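Local coordinates for protein 2-dehydro-3-deoxy-D-arabinonate dehydratase (Sulfolobus solfataricus, PDB 2Q18) that catalyses the magnesium-dependent dehydration of 2-dehydro-3-deoxy-D-arabinonate to 2,5-dioxopentanoate in a pentose oxidation pathway, at residues A[66-80]-A[115-129]. Numbering follows the deposited sequence.
Sequences RITKPIDPPEVWGSG and IFFKATPNRCVGHGE
W77 and F117 meet in a T-shaped stack on one face of an antiparallel strand pair, 76-80 with 115-119, in the FAH-family fold. The edge of F117 points at the face of the W77 five-membered ring, with the planes at 89°. CD2 of F117 lies 3.7 Å from CE2 of W77. The F117 ring gets there with CG anti to the backbone N (chi1 -175°). The indole is also held in its own plane, where W77 NE1 donates to E75 OE1. E75 in turn forms a salt bridge with R123 of the second subunit, and F117 stacks on F117 of that subunit, so this part of the pair lies at the subunit interface. On the other face F116 lies flat against G78, whose CA sits 3.9 Å from the ring centroid; there is no room for a side chain at G78. A classic beta bulge follows, with K118 N and A119 N both donating to V76 O. K118 NZ leads away to the K182 backbone O and forms a salt bridge with D164, a magnesium ligand, linking the pair to the active site.

Beyond the strands, K69 bends at chi3 (-78°) and reaches across C124. Its NZ donates to P121 O at 2.8 Å and to C124 O at 2.9 Å, the latter from above the carbonyl plane. Further along, E129 extends between R66 and T68. E129 OE2 accepts T68 OG1 on its syn side at 2.7 Å, tilted out of the carboxylate plane. In a salt bridge, its anti lone pair takes a nearly straight bond from R66 NH1, also 2.7 Å long. Replacing E129 with an alanine would probably leave the R66 guanidinium without its countercharge and free to turn, and T68 OG1 without its acceptor. E129 OE1 takes the G126 N-H from above the carboxylate plane.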
loop_
_atom_site.group_PDB
_atom_site.type_symbol
_atom_site.label_atom_id
_atom_site.label_comp_id
_atom_site.label_asym_id
_atom_site.label_seq_id
_atom_site.Cartn_x
_atom_site.Cartn_y
_atom_site.Cartn_z
ATOM N N ARG A 66 -22.121 -3.578 12.246
ATOM C CA ARG A 66 -22.697 -4.908 12.108
ATOM C C ARG A 66 -21.642 -5.976 12.387
ATOM O O ARG A 66 -20.550 -5.950 11.806
ATOM C CB ARG A 66 -23.282 -5.088 10.701
ATOM C CG ARG A 66 -23.974 -6.429 10.485
ATOM C CD ARG A 66 -24.539 -6.570 9.075
ATOM N NE ARG A 66 -23.519 -6.527 8.024
ATOM C CZ ARG A 66 -22.721 -7.544 7.694
ATOM N NH1 ARG A 66 -22.789 -8.701 8.340
ATOM N NH2 ARG A 66 -21.837 -7.395 6.719
ATOM N N ILE A 67 -21.970 -6.914 13.275
ATOM C CA ILE A 67 -21.065 -8.014 13.597
ATOM C C ILE A 67 -20.843 -8.893 12.358
ATOM O O ILE A 67 -21.725 -9.019 11.503
ATOM C CB ILE A 67 -21.560 -8.830 14.833
ATOM C CG1 ILE A 67 -20.443 -9.725 15.388
ATOM C CG2 ILE A 67 -22.859 -9.612 14.507
ATOM C CD1 ILE A 67 -20.726 -10.311 16.771
ATOM N N THR A 68 -19.648 -9.460 12.241
ATOM C CA THR A 68 -19.310 -10.293 11.087
ATOM C C THR A 68 -18.348 -11.406 11.511
ATOM O O THR A 68 -18.241 -11.707 12.706
ATOM C CB THR A 68 -18.777 -9.427 9.896
ATOM O OG1 THR A 68 -18.595 -10.250 8.735
ATOM C CG2 THR A 68 -17.461 -8.706 10.250
ATOM N N LYS A 69 -17.676 -12.036 10.549
ATOM C CA LYS A 69 -16.584 -12.971 10.858
ATOM C C LYS A 69 -15.575 -12.254 11.753
ATOM O O LYS A 69 -15.188 -11.128 11.445
ATOM C CB LYS A 69 -15.879 -13.423 9.574
ATOM C CG LYS A 69 -16.709 -14.306 8.659
ATOM C CD LYS A 69 -15.991 -14.561 7.331
ATOM C CE LYS A 69 -16.114 -13.360 6.397
ATOM N NZ LYS A 69 -15.746 -13.691 5.009
ATOM N N PRO A 70 -15.181 -12.876 12.881
ATOM C CA PRO A 70 -14.197 -12.242 13.768
ATOM C C PRO A 70 -12.797 -12.069 13.152
ATOM O O PRO A 70 -12.056 -11.171 13.562
ATOM C CB PRO A 70 -14.149 -13.177 14.985
ATOM C CG PRO A 70 -14.685 -14.469 14.509
ATOM C CD PRO A 70 -15.664 -14.162 13.416
ATOM N N ILE A 71 -12.445 -12.924 12.192
ATOM C CA ILE A 71 -11.204 -12.787 11.416
ATOM C C ILE A 71 -11.470 -13.188 9.974
ATOM O O ILE A 71 -12.513 -13.776 9.669
ATOM C CB ILE A 71 -10.023 -13.680 11.955
ATOM C CG1 ILE A 71 -10.361 -15.177 11.845
ATOM C CG2 ILE A 71 -9.599 -13.269 13.379
ATOM C CD1 ILE A 71 -9.185 -16.118 12.137
ATOM N N ASP A 72 -10.527 -12.862 9.095
ATOM C CA ASP A 72 -10.477 -13.435 7.757
ATOM C C ASP A 72 -9.470 -14.587 7.788
ATOM O O ASP A 72 -8.260 -14.350 7.721
ATOM C CB ASP A 72 -10.059 -12.379 6.720
ATOM C CG ASP A 72 -11.043 -11.213 6.634
ATOM O OD1 ASP A 72 -12.260 -11.464 6.506
ATOM O OD2 ASP A 72 -10.596 -10.041 6.690
ATOM N N PRO A 73 -9.957 -15.842 7.895
ATOM C CA PRO A 73 -9.022 -16.965 7.969
ATOM C C PRO A 73 -8.440 -17.251 6.582
ATOM O O PRO A 73 -9.195 -17.533 5.649
ATOM C CB PRO A 73 -9.900 -18.124 8.445
ATOM C CG PRO A 73 -11.273 -17.789 7.936
ATOM C CD PRO A 73 -11.366 -16.285 7.903
ATOM N N PRO A 74 -7.104 -17.161 6.433
ATOM C CA PRO A 74 -6.548 -17.322 5.091
ATOM C C PRO A 74 -6.892 -18.681 4.485
ATOM O O PRO A 74 -7.088 -18.780 3.275
ATOM C CB PRO A 74 -5.038 -17.167 5.307
ATOM C CG PRO A 74 -4.918 -16.398 6.595
ATOM C CD PRO A 74 -6.054 -16.907 7.438
ATOM N N GLU A 75 -6.992 -19.704 5.330
ATOM C CA GLU A 75 -7.409 -21.035 4.899
ATOM C C GLU A 75 -8.334 -21.636 5.935
ATOM O O GLU A 75 -8.176 -21.389 7.134
ATOM C CB GLU A 75 -6.195 -21.960 4.689
ATOM C CG GLU A 75 -5.253 -21.490 3.588
ATOM C CD GLU A 75 -4.064 -22.418 3.354
ATOM O OE1 GLU A 75 -4.012 -23.527 3.935
ATOM O OE2 GLU A 75 -3.180 -22.024 2.570
ATOM N N VAL A 76 -9.304 -22.417 5.468
ATOM C CA VAL A 76 -10.150 -23.200 6.366
ATOM C C VAL A 76 -10.078 -24.664 5.959
ATOM O O VAL A 76 -10.298 -25.012 4.798
ATOM C CB VAL A 76 -11.630 -22.724 6.382
ATOM C CG1 VAL A 76 -12.433 -23.532 7.395
ATOM C CG2 VAL A 76 -11.723 -21.237 6.710
ATOM N N TRP A 77 -9.755 -25.506 6.931
ATOM C CA TRP A 77 -9.661 -26.941 6.723
ATOM C C TRP A 77 -10.614 -27.651 7.679
ATOM O O TRP A 77 -10.980 -27.116 8.730
ATOM C CB TRP A 77 -8.229 -27.423 6.978
ATOM C CG TRP A 77 -7.218 -26.960 5.958
ATOM C CD1 TRP A 77 -6.655 -25.718 5.862
ATOM C CD2 TRP A 77 -6.638 -27.747 4.910
ATOM N NE1 TRP A 77 -5.760 -25.682 4.814
ATOM C CE2 TRP A 77 -5.730 -26.914 4.214
ATOM C CE3 TRP A 77 -6.789 -29.080 4.497
ATOM C CZ2 TRP A 77 -4.982 -27.367 3.120
ATOM C CZ3 TRP A 77 -6.048 -29.530 3.409
ATOM C CH2 TRP A 77 -5.152 -28.674 2.736
ATOM N N GLY A 78 -11.003 -28.867 7.316
ATOM C CA GLY A 78 -11.884 -29.648 8.161
ATOM C C GLY A 78 -11.378 -31.050 8.399
ATOM O O GLY A 78 -10.599 -31.592 7.613
ATOM N N SER A 79 -11.811 -31.620 9.516
ATOM C CA SER A 79 -11.645 -33.034 9.780
ATOM C C SER A 79 -13.041 -33.626 9.946
ATOM O O SER A 79 -14.001 -32.914 10.260
ATOM C CB SER A 79 -10.802 -33.254 11.033
ATOM O OG SER A 79 -10.184 -34.533 11.010
ATOM N N GLY A 80 -13.164 -34.919 9.694
ATOM C CA GLY A 80 -14.432 -35.613 9.865
ATOM C C GLY A 80 -14.202 -36.977 10.471
ATOM O O GLY A 80 -13.054 -37.431 10.578
ATOM N N ILE A 115 -8.667 -35.370 6.508
ATOM C CA ILE A 115 -8.384 -33.932 6.475
ATOM C C ILE A 115 -8.760 -33.429 5.087
ATOM O O ILE A 115 -8.325 -33.997 4.083
ATOM C CB ILE A 115 -6.871 -33.637 6.734
ATOM C CG1 ILE A 115 -6.435 -34.053 8.152
ATOM C CG2 ILE A 115 -6.517 -32.168 6.445
ATOM C CD1 ILE A 115 -7.041 -33.243 9.299
ATOM N N PHE A 116 -9.579 -32.379 5.023
ATOM C CA PHE A 116 -9.971 -31.799 3.735
ATOM C C PHE A 116 -9.911 -30.272 3.755
ATOM O O PHE A 116 -10.011 -29.659 4.813
ATOM C CB PHE A 116 -11.367 -32.290 3.306
ATOM C CG PHE A 116 -12.463 -31.976 4.298
ATOM C CD1 PHE A 116 -13.188 -30.787 4.204
ATOM C CD2 PHE A 116 -12.778 -32.873 5.317
ATOM C CE1 PHE A 116 -14.200 -30.490 5.120
ATOM C CE2 PHE A 116 -13.791 -32.586 6.241
ATOM C CZ PHE A 116 -14.501 -31.393 6.141
ATOM N N PHE A 117 -9.736 -29.667 2.585
ATOM C CA PHE A 117 -9.805 -28.215 2.455
ATOM C C PHE A 117 -11.277 -27.806 2.410
ATOM O O PHE A 117 -12.054 -28.352 1.625
ATOM C CB PHE A 117 -9.081 -27.745 1.186
ATOM C CG PHE A 117 -8.999 -26.242 1.050
ATOM C CD1 PHE A 117 -9.918 -25.549 0.265
ATOM C CD2 PHE A 117 -8.004 -25.523 1.707
ATOM C CE1 PHE A 117 -9.848 -24.154 0.135
ATOM C CE2 PHE A 117 -7.924 -24.134 1.588
ATOM C CZ PHE A 117 -8.849 -23.448 0.801
ATOM N N LYS A 118 -11.645 -26.835 3.242
ATOM C CA LYS A 118 -13.047 -26.443 3.396
ATOM C C LYS A 118 -13.398 -25.127 2.701
ATOM O O LYS A 118 -14.361 -25.072 1.932
ATOM C CB LYS A 118 -13.432 -26.399 4.882
ATOM C CG LYS A 118 -14.829 -25.824 5.181
ATOM C CD LYS A 118 -15.947 -26.621 4.501
ATOM C CE LYS A 118 -17.287 -25.913 4.658
ATOM N NZ LYS A 118 -18.399 -26.670 3.989
ATOM N N ALA A 119 -12.634 -24.070 2.972
ATOM C CA ALA A 119 -12.969 -22.760 2.439
ATOM C C ALA A 119 -11.802 -21.789 2.376
ATOM O O ALA A 119 -10.832 -21.895 3.130
ATOM C CB ALA A 119 -14.132 -22.134 3.256
ATOM N N THR A 120 -11.919 -20.847 1.446
ATOM C CA THR A 120 -11.143 -19.614 1.449
ATOM C C THR A 120 -11.965 -18.592 2.253
ATOM O O THR A 120 -13.163 -18.815 2.468
ATOM C CB THR A 120 -10.935 -19.117 0.010
ATOM O OG1 THR A 120 -12.206 -19.078 -0.664
ATOM C CG2 THR A 120 -9.978 -20.052 -0.746
ATOM N N PRO A 121 -11.337 -17.483 2.711
ATOM C CA PRO A 121 -12.067 -16.508 3.536
ATOM C C PRO A 121 -13.339 -15.928 2.884
ATOM O O PRO A 121 -14.322 -15.677 3.585
ATOM C CB PRO A 121 -11.026 -15.400 3.801
ATOM C CG PRO A 121 -9.938 -15.614 2.787
ATOM C CD PRO A 121 -9.927 -17.089 2.515
ATOM N N ASN A 122 -13.318 -15.725 1.568
ATOM C CA ASN A 122 -14.462 -15.171 0.850
ATOM C C ASN A 122 -15.642 -16.145 0.712
ATOM O O ASN A 122 -16.746 -15.733 0.363
ATOM C CB ASN A 122 -14.040 -14.663 -0.533
ATOM C CG ASN A 122 -13.559 -15.784 -1.443
ATOM O OD1 ASN A 122 -12.651 -16.540 -1.088
ATOM N ND2 ASN A 122 -14.157 -15.889 -2.624
ATOM N N ARG A 123 -15.396 -17.431 0.957
ATOM C CA ARG A 123 -16.457 -18.440 0.947
ATOM C C ARG A 123 -17.064 -18.638 2.341
ATOM O O ARG A 123 -18.015 -19.403 2.502
ATOM C CB ARG A 123 -15.939 -19.774 0.390
ATOM C CG ARG A 123 -15.648 -19.764 -1.119
ATOM C CD ARG A 123 -15.169 -21.139 -1.579
ATOM N NE ARG A 123 -14.946 -21.212 -3.025
ATOM C CZ ARG A 123 -13.803 -20.903 -3.638
ATOM N NH1 ARG A 123 -12.761 -20.473 -2.941
ATOM N NH2 ARG A 123 -13.709 -21.010 -4.962
ATOM N N CYS A 124 -16.514 -17.947 3.337
ATOM C CA CYS A 124 -17.018 -18.009 4.707
ATOM C C CYS A 124 -17.926 -16.826 5.018
ATOM O O CYS A 124 -17.776 -15.747 4.439
ATOM C CB CYS A 124 -15.868 -18.010 5.712
ATOM S SG CYS A 124 -14.697 -19.360 5.519
ATOM N N VAL A 125 -18.862 -17.042 5.943
ATOM C CA VAL A 125 -19.721 -15.974 6.457
ATOM C C VAL A 125 -19.669 -15.992 7.976
ATOM O O VAL A 125 -19.115 -16.922 8.572
ATOM C CB VAL A 125 -21.193 -16.099 5.955
ATOM C CG1 VAL A 125 -21.242 -16.171 4.430
ATOM C CG2 VAL A 125 -21.892 -17.300 6.577
ATOM N N GLY A 126 -20.225 -14.956 8.597
ATOM C CA GLY A 126 -20.216 -14.841 10.045
ATOM C C GLY A 126 -21.602 -14.828 10.667
ATOM O O GLY A 126 -22.608 -15.073 9.996
ATOM N N HIS A 127 -21.627 -14.569 11.970
ATOM C CA HIS A 127 -22.850 -14.419 12.748
ATOM C C HIS A 127 -23.810 -13.436 12.079
ATOM O O HIS A 127 -23.427 -12.315 11.737
ATOM C CB HIS A 127 -22.479 -13.947 14.155
ATOM C CG HIS A 127 -23.609 -13.984 15.136
ATOM N ND1 HIS A 127 -24.245 -15.152 15.502
ATOM C CD2 HIS A 127 -24.194 -12.996 15.856
ATOM C CE1 HIS A 127 -25.183 -14.879 16.390
ATOM N NE2 HIS A 127 -25.170 -13.579 16.626
ATOM N N GLY A 128 -25.047 -13.878 11.862
ATOM C CA GLY A 128 -26.092 -13.015 11.310
ATOM C C GLY A 128 -26.112 -12.927 9.797
ATOM O O GLY A 128 -26.984 -12.275 9.220
ATOM N N GLU A 129 -25.150 -13.580 9.149
ATOM C CA GLU A 129 -25.070 -13.582 7.692
ATOM C C GLU A 129 -25.570 -14.925 7.178
ATOM O O GLU A 129 -25.625 -15.895 7.931
ATOM C CB GLU A 129 -23.627 -13.307 7.235
ATOM C CG GLU A 129 -23.028 -12.043 7.875
ATOM C CD GLU A 129 -21.554 -11.808 7.539
ATOM O OE1 GLU A 129 -20.856 -12.767 7.132
ATOM O OE2 GLU A 129 -21.095 -10.654 7.698
HETATM O O HOH W 1 -24.319 -9.855 11.057
HETATM O O HOH W 2 -19.837 -9.052 5.443
HETATM O O HOH W 3 -19.120 -14.319 13.336
#